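Local structure of superoxide reductase (Giardia intestinalis, 4D7P) at residues A[50-55]-A[63-68]. The protein reduces superoxide to hydrogen peroxide at a mononuclear iron centre, probably as a defence against oxidative stress. Sequence-based numbering, arbitrary orientation.
Sequences TIRLFG and TLELGC
Leu53 faces both Leu66 and Gly67, and this doubled pairing makes a classic beta bulge in the hairpin of strands 48-57 and 63-71, a worked example of how one extra residue re-registers two antiparallel strands. The Leu53 carbonyl O takes the amide N of Leu66 at 2.8 Å, while Leu53 N reaches Gly67 O in a longer bond of 3.2 Å. Beyond the bulge, Gly55 and Leu64 exchange two backbone bonds as a hydrogen-bonded pair.

Packing is tightest where Phe54 meets Glu65. With CG anti to the carbonyl carbon (chi1 -62°), the ring leans obliquely along the neighbouring strand, its CD2 3.4 Å from Glu65 CA and its CE2 equally near Glu65 CB; Glu65 CG makes an off-centre CH-pi contact. The same ring lays CZ over the centre of one face of the Arg52 guanidinium. At the guanidinium edge, Arg52 NE forms a salt bridge with Glu65 OE1 at 2.6 Å, and Arg52 NH2 adds a weak second bond; the two planes stand nearly perpendicular (89°), and Arg52 NE meets Glu65 OE1 from above the carboxylate plane. Farther along, Cys68 SG lies 3.5 Å from Arg52 CG, with Thr50 CG2 also near the sulfur.

On the other face Leu53 CD2 and Leu66 CD1 touch more lightly, at 4.1 Å, and Val84 packs against both leucines. The looser side is at partly exposed Thr63, which offers only its CG2 to the Phe54 ring, 3.8 Å from CD2.

Strand 63-71 is outermost in its sheet within the chain, but Gly67 and Cys68 pair with a strand of a second subunit, whose Trp72 NE1 bonds Glu65 OE2. One carboxylate, probably ionised, thus links Arg52 within the hairpin to Trp72 of the second subunit.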
loop_
_atom_site.group_PDB
_atom_site.type_symbol
_atom_site.label_atom_id
_atom_site.label_comp_id
_atom_site.label_asym_id
_atom_site.label_seq_id
_atom_site.Cartn_x
_atom_site.Cartn_y
_atom_site.Cartn_z
ATOM N N THR A 50 0.153 -2.213 -9.064
ATOM C CA THR A 50 1.189 -2.588 -8.104
ATOM C C THR A 50 2.279 -3.409 -8.744
ATOM O O THR A 50 2.041 -4.159 -9.684
ATOM C CB THR A 50 0.639 -3.417 -6.895
ATOM O OG1 THR A 50 0.034 -4.631 -7.373
ATOM C CG2 THR A 50 -0.367 -2.611 -6.059
ATOM N N ILE A 51 3.480 -3.262 -8.208
ATOM C CA ILE A 51 4.599 -4.104 -8.565
ATOM C C ILE A 51 5.118 -4.606 -7.234
ATOM O O ILE A 51 5.563 -3.810 -6.398
ATOM C CB ILE A 51 5.682 -3.342 -9.337
ATOM C CG1 ILE A 51 5.169 -2.902 -10.715
ATOM C CG2 ILE A 51 6.929 -4.187 -9.472
ATOM C CD1 ILE A 51 6.092 -1.906 -11.399
ATOM N N ARG A 52 4.994 -5.906 -6.998
ATOM C CA ARG A 52 5.477 -6.492 -5.752
ATOM C C ARG A 52 6.706 -7.315 -6.013
ATOM O O ARG A 52 6.807 -7.944 -7.064
ATOM C CB ARG A 52 4.402 -7.367 -5.107
ATOM C CG ARG A 52 3.221 -6.588 -4.612
ATOM C CD ARG A 52 1.959 -7.403 -4.670
ATOM N NE ARG A 52 1.719 -8.138 -3.437
ATOM C CZ ARG A 52 0.944 -9.216 -3.372
ATOM N NH1 ARG A 52 0.367 -9.663 -4.481
ATOM N NH2 ARG A 52 0.756 -9.859 -2.221
ATOM N N LEU A 53 7.623 -7.318 -5.046
ATOM C CA LEU A 53 8.815 -8.149 -5.105
ATOM C C LEU A 53 8.816 -9.135 -3.945
ATOM O O LEU A 53 8.660 -8.748 -2.786
ATOM C CB LEU A 53 10.098 -7.298 -5.076
ATOM C CG LEU A 53 11.396 -8.094 -5.279
ATOM C CD1 LEU A 53 11.395 -8.755 -6.654
ATOM C CD2 LEU A 53 12.653 -7.226 -5.104
ATOM N N PHE A 54 8.977 -10.410 -4.275
ATOM C CA PHE A 54 9.055 -11.478 -3.285
ATOM C C PHE A 54 10.442 -12.103 -3.288
ATOM O O PHE A 54 11.044 -12.274 -4.349
ATOM C CB PHE A 54 8.021 -12.578 -3.565
ATOM C CG PHE A 54 6.598 -12.118 -3.508
ATOM C CD1 PHE A 54 5.982 -11.577 -4.629
ATOM C CD2 PHE A 54 5.862 -12.257 -2.347
ATOM C CE1 PHE A 54 4.671 -11.155 -4.577
ATOM C CE2 PHE A 54 4.539 -11.835 -2.290
ATOM C CZ PHE A 54 3.950 -11.282 -3.402
ATOM N N GLY A 55 10.942 -12.447 -2.104
ATOM C CA GLY A 55 12.080 -13.352 -2.003
ATOM C C GLY A 55 11.684 -14.764 -1.582
ATOM O O GLY A 55 10.940 -14.945 -0.619
ATOM N N THR A 63 7.692 -17.916 0.423
ATOM C CA THR A 63 7.585 -16.835 -0.554
ATOM C C THR A 63 7.296 -15.522 0.180
ATOM O O THR A 63 6.146 -15.183 0.460
ATOM C CB THR A 63 6.494 -17.128 -1.593
ATOM O OG1 THR A 63 6.826 -18.333 -2.295
ATOM C CG2 THR A 63 6.387 -15.995 -2.593
ATOM N N LEU A 64 8.361 -14.807 0.521
ATOM C CA LEU A 64 8.274 -13.677 1.435
ATOM C C LEU A 64 8.173 -12.332 0.693
ATOM O O LEU A 64 9.069 -11.979 -0.070
ATOM C CB LEU A 64 9.502 -13.687 2.345
ATOM C CG LEU A 64 9.648 -12.662 3.462
ATOM C CD1 LEU A 64 8.567 -12.859 4.531
ATOM C CD2 LEU A 64 11.040 -12.767 4.073
ATOM N N GLU A 65 7.091 -11.587 0.903
ATOM C CA GLU A 65 6.949 -10.304 0.226
ATOM C C GLU A 65 7.896 -9.300 0.843
ATOM O O GLU A 65 7.859 -9.046 2.045
ATOM C CB GLU A 65 5.517 -9.774 0.287
ATOM C CG GLU A 65 5.334 -8.555 -0.621
ATOM C CD GLU A 65 3.940 -7.967 -0.563
ATOM O OE1 GLU A 65 3.020 -8.528 -1.184
ATOM O OE2 GLU A 65 3.763 -6.935 0.103
ATOM N N LEU A 66 8.763 -8.744 0.014
ATOM C CA LEU A 66 9.739 -7.783 0.491
ATOM C C LEU A 66 9.148 -6.395 0.509
ATOM O O LEU A 66 9.475 -5.589 1.389
ATOM C CB LEU A 66 10.996 -7.817 -0.381
ATOM C CG LEU A 66 11.540 -9.232 -0.613
ATOM C CD1 LEU A 66 12.732 -9.167 -1.534
ATOM C CD2 LEU A 66 11.909 -9.891 0.714
ATOM N N GLY A 67 8.282 -6.109 -0.462
ATOM C CA GLY A 67 7.624 -4.813 -0.516
ATOM C C GLY A 67 6.704 -4.683 -1.717
ATOM O O GLY A 67 6.587 -5.611 -2.515
ATOM N N CYS A 68 6.047 -3.533 -1.839
ATOM C CA CYS A 68 5.020 -3.336 -2.851
ATOM C C CYS A 68 4.994 -1.898 -3.301
ATOM O O CYS A 68 4.700 -1.001 -2.497
ATOM C CB CYS A 68 3.637 -3.735 -2.319
ATOM S SG CYS A 68 2.235 -3.398 -3.462
#